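Local coordinates for CRISPR-associated protein, Cse1 family (Acidimicrobium ferrooxidans, PDB 4H3T), which probably serves as the large Cse1 (CasA) subunit of the type I-E CRISPR surveillance complex Cascade, taking part in the recognition of invading DNA, at residues S172-T177 and M372-D377; Q324-G329 and A380-D385; C255-W260 and D296-V301. The protein carries 1 engineered substitution. One frame throughout, in Å; residues are numbered along the deposited sequence. Where two conformers were deposited one is given.

Contact 1 (S172-T177 and M372-D377); sequences SASDKT and MSTTLD
The ST turn of Ser172-Ser174 docks on Ser373 and Thr374 in the connection of the beta-hairpin formed by strands 359-370 and 375-387, where Thr374 and Thr375 both face Gly370 as a classic beta bulge. Backbone meets backbone once: Ala173 N reaches Ser373 O at 2.8 Å, nearly straight at 164°. Two serine hydroxyls then share Thr374 O, approaching from opposite faces of its carbonyl plane. Ser174 OG lies 3.1 Å from Thr374 O and tilts modestly from that plane. Ser172 OG is 3.3 Å from Thr374 O and stands well above the carbonyl plane, a longer bond. With chi1 at 77°, Ser172 OG sits between its own backbone N and carbonyl carbon, where it also accepts Ser174 N at 3.1 Å and closes the ST turn. Apolar contact is slight: the methyl CB of Ala173 comes within 3.9 Å of Ser373 CB. Next along the chain, Asp175 forms salt bridges with Arg167 and Arg263, while Thr374 OG1 turns back to Asn371 O. Every bond across the contact ends on a main-chain carbonyl of the hairpin connection, so the polar docking reads backbone oxygens and not the side chains of Ser373 and Thr374.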
ATOM      1  N   SER A 172      12.845  -0.578   9.887  1.00 41.36           N
ATOM      2  CA  SER A 172      12.377   0.082  11.105  1.00 40.28           C
ATOM      3  C   SER A 172      13.581   0.778  11.790  1.00 44.97           C
ATOM      4  O   SER A 172      14.731   0.649  11.327  1.00 42.74           O
ATOM      5  CB  SER A 172      11.749  -0.960  12.031  1.00 45.05           C
ATOM      6  OG  SER A 172      12.765  -1.717  12.675  1.00 43.49           O
ATOM      7  N   ALA A 173      13.325   1.418  12.956  1.00 43.44           N
ATOM      8  CA  ALA A 173      14.370   2.061  13.757  1.00 44.50           C
ATOM      9  C   ALA A 173      15.262   1.043  14.444  1.00 46.09           C
ATOM     10  O   ALA A 173      16.263   1.444  15.032  1.00 47.29           O
ATOM     11  CB  ALA A 173      13.759   2.999  14.785  1.00 47.21           C
ATOM     12  N   SER A 174      14.941  -0.275  14.357  1.00 41.76           N
ATOM     13  CA  SER A 174      15.812  -1.361  14.862  1.00 44.33           C
ATOM     14  C   SER A 174      17.101  -1.485  14.046  1.00 47.25           C
ATOM     15  O   SER A 174      18.024  -2.122  14.525  1.00 44.33           O
ATOM     16  CB  SER A 174      15.096  -2.722  14.804  1.00 45.81           C
ATOM     17  OG  SER A 174      13.992  -2.698  15.691  1.00 63.66           O
ATOM     18  N   ASP A 175      17.197  -0.894  12.850  1.00 41.63           N
ATOM     19  CA  ASP A 175      18.385  -1.061  11.977  1.00 39.94           C
ATOM     20  C   ASP A 175      19.475  -0.047  12.383  1.00 43.91           C
ATOM     21  O   ASP A 175      19.913   0.734  11.570  1.00 43.92           O
ATOM     22  CB  ASP A 175      17.956  -0.869  10.502  1.00 41.11           C
ATOM     23  CG  ASP A 175      16.933  -1.848  10.005  1.00 45.99           C
ATOM     24  OD1 ASP A 175      16.815  -2.952  10.603  1.00 45.98           O
ATOM     25  OD2 ASP A 175      16.286  -1.556   8.975  1.00 39.49           O
ATOM     26  N   LYS A 176      19.868  -0.082  13.662  1.00 41.81           N
ATOM     27  CA  LYS A 176      20.711   0.884  14.377  1.00 43.09           C
ATOM     28  C   LYS A 176      22.166   0.469  14.538  1.00 47.06           C
ATOM     29  O   LYS A 176      22.966   1.304  14.951  1.00 45.85           O
ATOM     30  CB  LYS A 176      20.122   1.151  15.782  1.00 46.30           C
ATOM     31  CG  LYS A 176      20.241  -0.063  16.753  1.00 47.10           C
ATOM     32  CD  LYS A 176      19.493   0.117  18.033  1.00 59.12           C
ATOM     33  CE  LYS A 176      19.530  -1.168  18.899  1.00 50.86           C
ATOM     34  NZ  LYS A 176      19.364  -0.848  20.321  1.00 72.96           N
ATOM     35  N   THR A 177      22.524  -0.780  14.213  1.00 47.57           N
ATOM     36  CA  THR A 177      23.913  -1.295  14.222  1.00 48.00           C
ATOM     37  C   THR A 177      24.820  -0.231  13.621  1.00 49.48           C
ATOM     38  O   THR A 177      24.533   0.233  12.515  1.00 46.35           O
ATOM     39  CB  THR A 177      23.954  -2.590  13.306  1.00 58.99           C
ATOM     40  OG1 THR A 177      23.078  -3.583  13.821  1.00 62.94           O
ATOM     41  CG2 THR A 177      25.313  -3.190  13.173  1.00 62.23           C
HETATM   42  N   MSE A 372       8.761   2.871  19.831  1.00 57.03           N
HETATM   43  CA  MSE A 372       9.675   3.880  19.305  1.00 55.33           C
HETATM   44  C   MSE A 372      10.158   3.464  17.876  1.00 55.03           C
HETATM   45  O   MSE A 372      11.362   3.407  17.580  1.00 53.10           O
HETATM   46  CB  MSE A 372      10.876   4.082  20.265  1.00 58.97           C
HETATM   47  CG  MSE A 372      10.484   4.725  21.649  1.00 70.33           C
HETATM   48 SE   MSE A 372       9.943   6.599  21.377  0.48 81.96          SE
HETATM   49  CE  MSE A 372       8.030   6.415  21.525  1.00 79.32           C
ATOM     50  N   SER A 373       9.194   3.099  17.043  1.00 50.43           N
ATOM     51  CA  SER A 373       9.390   2.755  15.646  1.00 49.55           C
ATOM     52  C   SER A 373      10.286   1.518  15.421  1.00 51.37           C
ATOM     53  O   SER A 373      10.841   1.361  14.344  1.00 49.37           O
ATOM     54  CB  SER A 373       9.946   3.961  14.888  1.00 54.95           C
ATOM     55  OG  SER A 373       8.927   4.943  14.804  1.00 58.09           O
ATOM     56  N   THR A 374      10.382   0.632  16.411  1.00 52.16           N
ATOM     57  CA  THR A 374      11.201  -0.581  16.318  1.00 53.00           C
ATOM     58  C   THR A 374      10.367  -1.769  15.847  1.00 57.90           C
ATOM     59  O   THR A 374      10.944  -2.626  15.213  1.00 59.57           O
ATOM     60  CB  THR A 374      11.884  -0.925  17.649  1.00 51.99           C
ATOM     61  OG1 THR A 374      10.908  -1.110  18.674  1.00 54.31           O
ATOM     62  CG2 THR A 374      12.925   0.104  18.062  1.00 53.46           C
ATOM     63  N   THR A 375       9.050  -1.858  16.182  1.00 53.42           N
ATOM     64  CA  THR A 375       8.249  -3.040  15.825  1.00 52.01           C
ATOM     65  C   THR A 375       7.113  -2.698  14.870  1.00 57.44           C
ATOM     66  O   THR A 375       6.393  -1.718  15.088  1.00 57.01           O
ATOM     67  CB  THR A 375       7.688  -3.701  17.091  1.00 55.59           C
ATOM     68  OG1 THR A 375       6.772  -2.800  17.716  1.00 56.95           O
ATOM     69  CG2 THR A 375       8.810  -4.116  18.100  1.00 65.61           C
ATOM     70  N   LEU A 376       6.953  -3.504  13.829  1.00 53.44           N
ATOM     71  CA  LEU A 376       5.852  -3.365  12.883  1.00 54.58           C
ATOM     72  C   LEU A 376       4.626  -3.923  13.548  1.00 58.04           C
ATOM     73  O   LEU A 376       4.578  -5.128  13.817  1.00 61.00           O
ATOM     74  CB  LEU A 376       6.169  -4.120  11.590  1.00 55.16           C
ATOM     75  CG  LEU A 376       5.070  -4.093  10.515  1.00 58.89           C
ATOM     76  CD1 LEU A 376       4.899  -2.690   9.950  1.00 56.61           C
ATOM     77  CD2 LEU A 376       5.377  -5.132   9.417  1.00 63.17           C
ATOM     78  N   ASP A 377       3.709  -3.057  13.967  1.00 52.19           N
ATOM     79  CA  ASP A 377       2.520  -3.493  14.707  1.00 51.96           C
ATOM     80  C   ASP A 377       1.362  -3.815  13.808  1.00 54.84           C
ATOM     81  O   ASP A 377       0.553  -4.635  14.153  1.00 54.67           O
ATOM     82  CB  ASP A 377       2.078  -2.402  15.674  1.00 56.17           C
ATOM     83  CG  ASP A 377       2.871  -2.337  16.957  1.00 65.81           C
ATOM     84  OD1 ASP A 377       3.913  -3.051  17.059  1.00 64.85           O
ATOM     85  OD2 ASP A 377       2.462  -1.578  17.859  1.00 75.73           O
TER

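Contact 2 (Q324-G329 and A380-D385)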
ATOM      1  N   GLN A 324      -9.515  -2.540   8.790  0.72 44.19           N
ATOM      2  CA  GLN A 324     -10.823  -2.397   8.093  0.72 42.11           C
ATOM      3  C   GLN A 324     -10.679  -2.731   6.626  0.72 44.55           C
ATOM      4  O   GLN A 324      -9.580  -2.608   6.073  0.72 47.51           O
ATOM      5  CB  GLN A 324     -11.374  -1.030   8.231  0.72 42.15           C
ATOM      6  CG  GLN A 324     -10.626   0.054   7.468  0.72 44.90           C
ATOM      7  CD  GLN A 324     -11.224   1.406   7.624  0.72 55.84           C
ATOM      8  OE1 GLN A 324     -10.946   2.342   6.826  0.72 47.38           O
ATOM      9  NE2 GLN A 324     -11.870   1.619   8.741  0.72 40.67           N
ATOM     10  N   GLN A 325     -11.771  -3.075   5.987  1.00 40.23           N
ATOM     11  CA  GLN A 325     -11.818  -3.408   4.532  1.00 39.11           C
ATOM     12  C   GLN A 325     -11.493  -2.088   3.799  1.00 43.18           C
ATOM     13  O   GLN A 325     -11.943  -1.037   4.250  1.00 37.47           O
ATOM     14  CB  GLN A 325     -13.167  -3.937   4.132  1.00 40.37           C
ATOM     15  CG  GLN A 325     -13.532  -5.283   4.804  1.00 42.20           C
ATOM     16  CD  GLN A 325     -14.238  -5.193   6.153  1.00 45.38           C
ATOM     17  OE1 GLN A 325     -14.338  -4.132   6.778  1.00 46.30           O
ATOM     18  NE2 GLN A 325     -14.536  -6.341   6.720  1.00 35.16           N
ATOM     19  N   VAL A 326     -10.740  -2.112   2.742  1.00 39.97           N
ATOM     20  CA  VAL A 326     -10.196  -0.897   2.146  1.00 39.40           C
ATOM     21  C   VAL A 326     -11.287   0.060   1.651  1.00 40.56           C
ATOM     22  O   VAL A 326     -11.142   1.261   1.799  1.00 41.12           O
ATOM     23  CB  VAL A 326      -9.142  -1.148   1.014  1.00 45.45           C
ATOM     24  CG1 VAL A 326      -9.726  -1.870  -0.157  1.00 45.36           C
ATOM     25  CG2 VAL A 326      -8.524   0.159   0.543  1.00 46.57           C
ATOM     26  N   TRP A 327     -12.407  -0.439   1.155  1.00 39.75           N
ATOM     27  CA  TRP A 327     -13.490   0.483   0.719  1.00 37.94           C
ATOM     28  C   TRP A 327     -14.112   1.325   1.841  1.00 40.30           C
ATOM     29  O   TRP A 327     -14.675   2.389   1.571  1.00 39.29           O
ATOM     30  CB  TRP A 327     -14.587  -0.289  -0.026  1.00 37.69           C
ATOM     31  CG  TRP A 327     -15.153  -1.476   0.698  1.00 37.64           C
ATOM     32  CD1 TRP A 327     -14.695  -2.759   0.659  1.00 39.87           C
ATOM     33  CD2 TRP A 327     -16.205  -1.453   1.674  1.00 38.08           C
ATOM     34  NE1 TRP A 327     -15.420  -3.546   1.512  1.00 39.61           N
ATOM     35  CE2 TRP A 327     -16.360  -2.775   2.147  1.00 41.67           C
ATOM     36  CE3 TRP A 327     -17.155  -0.480   2.055  1.00 39.85           C
ATOM     37  CZ2 TRP A 327     -17.369  -3.129   3.071  1.00 41.78           C
ATOM     38  CZ3 TRP A 327     -18.154  -0.831   2.953  1.00 41.06           C
ATOM     39  CH2 TRP A 327     -18.288  -2.159   3.399  1.00 41.00           C
ATOM     40  N   ARG A 328     -13.953   0.911   3.124  1.00 37.64           N
ATOM     41  CA  ARG A 328     -14.424   1.727   4.223  1.00 37.35           C
ATOM     42  C   ARG A 328     -13.631   3.071   4.287  1.00 42.30           C
ATOM     43  O   ARG A 328     -14.136   4.029   4.833  1.00 43.83           O
ATOM     44  CB  ARG A 328     -14.372   0.945   5.538  1.00 37.00           C
ATOM     45  CG  ARG A 328     -15.454  -0.093   5.621  1.00 38.59           C
ATOM     46  CD  ARG A 328     -15.208  -1.112   6.707  1.00 35.72           C
ATOM     47  NE  ARG A 328     -15.205  -0.568   8.049  1.00 38.35           N
ATOM     48  CZ  ARG A 328     -15.009  -1.282   9.143  1.00 44.52           C
ATOM     49  NH1 ARG A 328     -14.728  -2.583   9.060  1.00 39.54           N
ATOM     50  NH2 ARG A 328     -15.043  -0.702  10.327  1.00 40.13           N
ATOM     51  N   GLY A 329     -12.416   3.110   3.749  1.00 42.00           N
ATOM     52  CA  GLY A 329     -11.601   4.309   3.691  1.00 42.50           C
ATOM     53  C   GLY A 329     -11.563   4.864   2.264  1.00 49.05           C
ATOM     54  O   GLY A 329     -10.576   5.479   1.879  1.00 46.02           O
ATOM     55  N   ALA A 380      -1.561  -2.599   6.688  1.00 54.56           N
ATOM     56  CA  ALA A 380      -2.760  -2.570   5.836  1.00 54.90           C
ATOM     57  C   ALA A 380      -2.288  -2.950   4.418  1.00 52.63           C
ATOM     58  O   ALA A 380      -1.250  -2.453   3.924  1.00 47.34           O
ATOM     59  CB  ALA A 380      -3.403  -1.178   5.846  1.00 57.53           C
ATOM     60  N   TYR A 381      -3.000  -3.848   3.786  1.00 50.27           N
ATOM     61  CA  TYR A 381      -2.631  -4.362   2.462  1.00 51.35           C
ATOM     62  C   TYR A 381      -3.939  -4.762   1.763  1.00 51.30           C
ATOM     63  O   TYR A 381      -4.740  -5.431   2.381  1.00 48.69           O
ATOM     64  CB  TYR A 381      -1.668  -5.523   2.636  1.00 57.63           C
ATOM     65  CG  TYR A 381      -1.704  -6.473   1.469  1.00 70.31           C
ATOM     66  CD1 TYR A 381      -1.356  -6.048   0.191  1.00 75.08           C
ATOM     67  CD2 TYR A 381      -2.122  -7.792   1.629  1.00 75.21           C
ATOM     68  CE1 TYR A 381      -1.504  -6.880  -0.917  1.00 81.09           C
ATOM     69  CE2 TYR A 381      -2.224  -8.655   0.530  1.00 78.79           C
ATOM     70  CZ  TYR A 381      -1.931  -8.183  -0.748  1.00 94.96           C
ATOM     71  OH  TYR A 381      -2.034  -8.966  -1.879  1.00104.75           O
ATOM     72  N   ASP A 382      -4.233  -4.233   0.571  1.00 42.19           N
ATOM     73  CA  ASP A 382      -5.517  -4.540  -0.082  1.00 40.42           C
ATOM     74  C   ASP A 382      -5.503  -4.135  -1.498  1.00 41.99           C
ATOM     75  O   ASP A 382      -4.598  -3.421  -1.924  1.00 41.05           O
ATOM     76  CB  ASP A 382      -6.668  -3.800   0.665  1.00 45.79           C
ATOM     77  CG  ASP A 382      -8.043  -4.506   0.724  1.00 64.44           C
ATOM     78  OD1 ASP A 382      -8.338  -5.355  -0.185  1.00 57.22           O
ATOM     79  OD2 ASP A 382      -8.817  -4.241   1.705  1.00 76.57           O
ATOM     80  N   ARG A 383      -6.502  -4.627  -2.212  0.53 42.22           N
ATOM     81  CA  ARG A 383      -6.768  -4.400  -3.594  0.53 43.05           C
ATOM     82  C   ARG A 383      -8.234  -4.028  -3.753  0.53 44.28           C
ATOM     83  O   ARG A 383      -9.099  -4.652  -3.122  0.53 42.44           O
ATOM     84  CB  ARG A 383      -6.418  -5.673  -4.383  0.53 45.94           C
ATOM     85  CG  ARG A 383      -5.098  -6.279  -3.919  0.53 53.53           C
ATOM     86  CD  ARG A 383      -4.570  -7.362  -4.837  0.53 53.16           C
ATOM     87  NE  ARG A 383      -3.681  -6.803  -5.836  0.53 64.45           N
ATOM     88  CZ  ARG A 383      -2.353  -6.825  -5.818  0.53 67.72           C
ATOM     89  NH1 ARG A 383      -1.669  -6.275  -6.807  0.53 64.95           N
ATOM     90  NH2 ARG A 383      -1.695  -7.418  -4.817  0.53 57.28           N
ATOM     91  N   LEU A 384      -8.505  -2.950  -4.509  1.00 40.94           N
ATOM     92  CA  LEU A 384      -9.853  -2.523  -4.747  1.00 39.78           C
ATOM     93  C   LEU A 384     -10.064  -2.303  -6.240  1.00 40.57           C
ATOM     94  O   LEU A 384      -9.452  -1.414  -6.812  1.00 41.45           O
ATOM     95  CB  LEU A 384     -10.137  -1.245  -3.947  1.00 40.45           C
ATOM     96  CG  LEU A 384     -11.598  -0.751  -3.992  1.00 44.15           C
ATOM     97  CD1 LEU A 384     -12.605  -1.785  -3.377  1.00 41.60           C
ATOM     98  CD2 LEU A 384     -11.732   0.594  -3.339  1.00 44.97           C
ATOM     99  N   ASP A 385     -10.985  -3.043  -6.844  1.00 41.49           N
ATOM    100  CA  ASP A 385     -11.380  -2.839  -8.252  1.00 43.79           C
ATOM    101  C   ASP A 385     -12.214  -1.547  -8.385  1.00 44.59           C
ATOM    102  O   ASP A 385     -13.310  -1.411  -7.799  1.00 44.44           O
ATOM    103  CB  ASP A 385     -12.135  -4.066  -8.794  1.00 49.39           C
ATOM    104  CG  ASP A 385     -11.251  -5.303  -9.065  1.00 75.14           C
ATOM    105  OD1 ASP A 385     -10.059  -5.125  -9.418  1.00 77.90           O
ATOM    106  OD2 ASP A 385     -11.783  -6.446  -9.028  1.00 84.40           O
TER
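Val326, opening the 3-10 turn 326-328, packs against Asp382 on strand 375-387, an outermost strand of a three-stranded antiparallel sheet. This pairing is tight. Val326 CG1 lies 3.1 Å from Asp382 OD2, unusually short and so doubtful in detail. Asp382 OD2 also takes the backbone N-H of Val326, N to O 3.1 Å, in a bent bond of 141° that arrives from above the carboxylate plane. CG1 is set between the backbone N and carbonyl carbon of Val326 (chi1 63°), which turns it to the strand, where it meets Leu384 CB at 3.9 Å. The other carboxylate oxygen, Asp382 OD1, is held by Arg383 N, and Arg468 of helix 445-473 adds a salt bridge to it. Packing is looser down the strand, where Trp327 CB approaches Leu384 CD1 no nearer than 4.2 Å. The indole leads away, to stack on Tyr467 and hydrogen-bond Asp464, which ties the turn to the same long helix. On the reverse of the strand, the exposed Tyr381 points away from the turn. Beside the turn, Arg328 NH1, which also pairs with Glu457, bonds Gln325 OE1 at 2.8 Å, with the oxygen in the guanidinium plane.

Contact 3 (C255-W260 and D296-V301); sequences CDLFTW and DVDPHV
Leu257 and Phe258, at the end region of helix 254-257, where a type I turn runs from Leu257 to Trp260, pack on the chain leaving helix 291-297, where Asp298 and His300 form an Asx turn. The aliphatic part is carried by one branch of Leu257. Its CD2 lies 3.9 Å from Val297 CG1 and 3.7 Å from Asp298 CB, and the side chains of Leu257 and Asp298 run at about a right angle. Chi1 of -178°, which sets CG anti to the backbone N, carries the leucine branch across to 296-301.

The aromatic part centres on the far end of Phe258. Pro299 meets that ring at its edge, with CG in the ring plane and CD 3.9 Å from Phe258 CZ. His300 CE1 comes at an oblique angle to 3.7 Å from the same CZ. The Phe258 and His300 planes differ by 20°, yet with centroids 5.4 Å apart the rings are displaced past each other and hardly overlap. Pro299 CG meanwhile covers one face of the imidazole.

The polar groups find their partners within 296-301 and in residues around the contact, not in 255-260. Asp298 OD1 accepts His300 N at 3.0 Å and forms a salt bridge with Arg58, while OD2 bonds Tyr196 OH. Arg58, from helix 52-68, also touches Leu257 and Phe258 and hydrogen-bonds His300 ND1, and His300 NE2 meets Asn217, consistent with a neutral histidine protonated on NE2. These partners would help to balance a buried carboxylate whose OD2 lies 3.6 Å from Leu257 CD2 and whose OD1 lies at the Phe258 ring edge, 4.1 Å from CE1.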
ATOM      1  N   CYS A 255      13.202   8.191 -10.318  1.00 39.02           N
ATOM      2  CA  CYS A 255      14.197   7.100 -10.428  1.00 40.38           C
ATOM      3  C   CYS A 255      15.066   7.044  -9.202  1.00 42.69           C
ATOM      4  O   CYS A 255      15.408   5.948  -8.776  1.00 42.71           O
ATOM      5  CB  CYS A 255      15.056   7.196 -11.665  1.00 42.43           C
ATOM      6  SG  CYS A 255      14.126   7.083 -13.217  1.00 48.79           S
ATOM      7  N   ASP A 256      15.450   8.224  -8.670  1.00 40.29           N
ATOM      8  CA  ASP A 256      16.256   8.357  -7.454  1.00 39.15           C
ATOM      9  C   ASP A 256      15.401   7.849  -6.242  1.00 40.14           C
ATOM     10  O   ASP A 256      15.797   6.926  -5.539  1.00 39.69           O
ATOM     11  CB  ASP A 256      16.668   9.842  -7.322  1.00 41.17           C
ATOM     12  CG  ASP A 256      17.581  10.194  -6.196  1.00 47.86           C
ATOM     13  OD1 ASP A 256      18.269   9.274  -5.670  1.00 46.04           O
ATOM     14  OD2 ASP A 256      17.613  11.396  -5.816  1.00 48.16           O
ATOM     15  N   LEU A 257      14.173   8.346  -6.106  1.00 39.37           N
ATOM     16  CA  LEU A 257      13.327   8.000  -4.977  1.00 40.01           C
ATOM     17  C   LEU A 257      12.918   6.550  -4.961  1.00 41.96           C
ATOM     18  O   LEU A 257      12.990   5.907  -3.914  1.00 39.29           O
ATOM     19  CB  LEU A 257      12.093   8.864  -4.925  1.00 39.55           C
ATOM     20  CG  LEU A 257      11.117   8.637  -3.730  1.00 39.95           C
ATOM     21  CD1 LEU A 257      11.833   8.752  -2.360  1.00 41.40           C
ATOM     22  CD2 LEU A 257       9.971   9.627  -3.858  1.00 39.42           C
ATOM     23  N   PHE A 258      12.499   6.044  -6.107  1.00 38.74           N
ATOM     24  CA  PHE A 258      12.110   4.659  -6.240  1.00 37.52           C
ATOM     25  C   PHE A 258      13.252   3.620  -5.952  1.00 42.49           C
ATOM     26  O   PHE A 258      12.937   2.468  -5.789  1.00 39.80           O
ATOM     27  CB  PHE A 258      11.539   4.393  -7.608  1.00 37.09           C
ATOM     28  CG  PHE A 258      10.186   4.992  -7.946  1.00 37.13           C
ATOM     29  CD1 PHE A 258       9.507   5.800  -7.042  1.00 37.70           C
ATOM     30  CD2 PHE A 258       9.603   4.748  -9.163  1.00 39.84           C
ATOM     31  CE1 PHE A 258       8.264   6.387  -7.390  1.00 40.36           C
ATOM     32  CE2 PHE A 258       8.407   5.368  -9.539  1.00 42.04           C
ATOM     33  CZ  PHE A 258       7.677   6.073  -8.599  1.00 41.69           C
ATOM     34  N   THR A 259      14.538   4.029  -5.921  1.00 41.38           N
ATOM     35  CA  THR A 259      15.655   3.152  -5.648  1.00 39.21           C
ATOM     36  C   THR A 259      16.454   3.646  -4.449  1.00 41.86           C
ATOM     37  O   THR A 259      17.632   3.340  -4.322  1.00 37.77           O
ATOM     38  CB  THR A 259      16.517   3.096  -6.901  1.00 37.67           C
ATOM     39  OG1 THR A 259      17.050   4.401  -7.213  1.00 40.24           O
ATOM     40  CG2 THR A 259      15.761   2.544  -8.084  1.00 36.50           C
ATOM     41  N   TRP A 260      15.802   4.382  -3.551  1.00 37.91           N
ATOM     42  CA  TRP A 260      16.471   5.068  -2.459  1.00 36.17           C
ATOM     43  C   TRP A 260      17.247   4.129  -1.566  1.00 39.22           C
ATOM     44  O   TRP A 260      16.691   3.149  -1.076  1.00 37.95           O
ATOM     45  CB  TRP A 260      15.415   5.827  -1.609  1.00 35.84           C
ATOM     46  CG  TRP A 260      15.987   6.871  -0.720  1.00 37.16           C
ATOM     47  CD1 TRP A 260      16.133   6.812   0.632  1.00 39.40           C
ATOM     48  CD2 TRP A 260      16.422   8.170  -1.120  1.00 38.36           C
ATOM     49  NE1 TRP A 260      16.608   8.010   1.104  1.00 41.66           N
ATOM     50  CE2 TRP A 260      16.791   8.866   0.049  1.00 43.53           C
ATOM     51  CE3 TRP A 260      16.439   8.854  -2.336  1.00 41.63           C
ATOM     52  CZ2 TRP A 260      17.144  10.216   0.029  1.00 45.10           C
ATOM     53  CZ3 TRP A 260      16.780  10.192  -2.348  1.00 43.88           C
ATOM     54  CH2 TRP A 260      17.160  10.849  -1.180  1.00 44.38           C
ATOM     55  N   ASP A 296       6.524  16.626  -3.698  1.00 47.71           N
ATOM     56  CA  ASP A 296       6.603  17.082  -5.091  1.00 48.22           C
ATOM     57  C   ASP A 296       6.935  15.962  -6.057  1.00 50.43           C
ATOM     58  O   ASP A 296       6.606  16.057  -7.227  1.00 52.47           O
ATOM     59  CB  ASP A 296       7.673  18.171  -5.238  1.00 51.92           C
ATOM     60  CG  ASP A 296       7.343  19.499  -4.522  1.00 67.11           C
ATOM     61  OD1 ASP A 296       6.129  19.773  -4.278  1.00 66.21           O
ATOM     62  OD2 ASP A 296       8.294  20.244  -4.184  1.00 73.47           O
ATOM     63  N   VAL A 297       7.660  14.952  -5.614  1.00 46.09           N
ATOM     64  CA  VAL A 297       8.174  13.922  -6.496  1.00 43.75           C
ATOM     65  C   VAL A 297       7.249  12.721  -6.717  1.00 45.70           C
ATOM     66  O   VAL A 297       7.154  12.214  -7.833  1.00 43.40           O
ATOM     67  CB  VAL A 297       9.535  13.429  -5.917  1.00 46.24           C
ATOM     68  CG1 VAL A 297      10.098  12.240  -6.691  1.00 45.99           C
ATOM     69  CG2 VAL A 297      10.559  14.572  -5.872  1.00 48.24           C
ATOM     70  N   ASP A 298       6.682  12.207  -5.645  1.00 39.83           N
ATOM     71  CA  ASP A 298       6.149  10.845  -5.590  1.00 38.80           C
ATOM     72  C   ASP A 298       4.682  10.721  -5.996  1.00 42.82           C
ATOM     73  O   ASP A 298       3.807  11.260  -5.321  1.00 43.02           O
ATOM     74  CB  ASP A 298       6.360  10.330  -4.177  1.00 38.01           C
ATOM     75  CG  ASP A 298       6.250   8.815  -3.963  1.00 43.40           C
ATOM     76  OD1 ASP A 298       5.613   8.128  -4.795  1.00 39.29           O
ATOM     77  OD2 ASP A 298       6.767   8.336  -2.957  1.00 41.14           O
ATOM     78  N   PRO A 299       4.417   9.932  -7.052  1.00 40.09           N
ATOM     79  CA  PRO A 299       3.047   9.767  -7.513  1.00 39.17           C
ATOM     80  C   PRO A 299       2.208   8.763  -6.728  1.00 39.05           C
ATOM     81  O   PRO A 299       1.034   8.585  -7.074  1.00 40.18           O
ATOM     82  CB  PRO A 299       3.259   9.239  -8.951  1.00 42.51           C
ATOM     83  CG  PRO A 299       4.470   8.383  -8.836  1.00 43.27           C
ATOM     84  CD  PRO A 299       5.364   9.125  -7.888  1.00 41.64           C
ATOM     85  N   HIS A 300       2.794   7.996  -5.825  1.00 39.61           N
ATOM     86  CA  HIS A 300       2.084   6.889  -5.144  1.00 38.67           C
ATOM     87  C   HIS A 300       1.549   7.237  -3.729  1.00 41.52           C
ATOM     88  O   HIS A 300       1.237   6.328  -2.953  1.00 40.93           O
ATOM     89  CB  HIS A 300       3.002   5.673  -5.014  1.00 37.69           C
ATOM     90  CG  HIS A 300       3.346   5.064  -6.345  1.00 40.82           C
ATOM     91  ND1 HIS A 300       4.650   4.720  -6.676  1.00 44.08           N
ATOM     92  CD2 HIS A 300       2.532   4.754  -7.367  1.00 41.26           C
ATOM     93  CE1 HIS A 300       4.579   4.244  -7.919  1.00 44.45           C
ATOM     94  NE2 HIS A 300       3.302   4.207  -8.346  1.00 43.35           N
ATOM     95  N   VAL A 301       1.519   8.505  -3.377  1.00 40.07           N
ATOM     96  CA  VAL A 301       1.079   8.924  -2.030  1.00 39.77           C
ATOM     97  C   VAL A 301       0.179  10.182  -2.141  1.00 42.72           C
ATOM     98  O   VAL A 301       0.546  11.119  -2.820  1.00 39.90           O
ATOM     99  CB  VAL A 301       2.317   9.130  -1.103  1.00 42.26           C
ATOM    100  CG1 VAL A 301       3.411   9.976  -1.751  1.00 43.67           C
ATOM    101  CG2 VAL A 301       1.935   9.695   0.300  1.00 40.68           C
TER

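Overall arrangement
Contact 3 is buried throughout, contact 2 partly so, and contact 1 lies at the surface, its centre about 19 Å from the centre of the chain. Contacts 1 and 2 use the same strand 375-387, one at its hairpin start and the other farther along, with centres about 26 Å apart. Contact 3 holds other elements; its nearest atoms stay about 11 Å from either neighbour, and in sequence it is nested within the loop closed by contact 1. Chemistry follows place: hydroxyls and backbone carbonyls at the surface, a single carboxylate bond beside apolar packing in contact 2, and van der Waals and ring-edge packing in contact 3, its carboxylate and imidazole held mostly by surrounding residues.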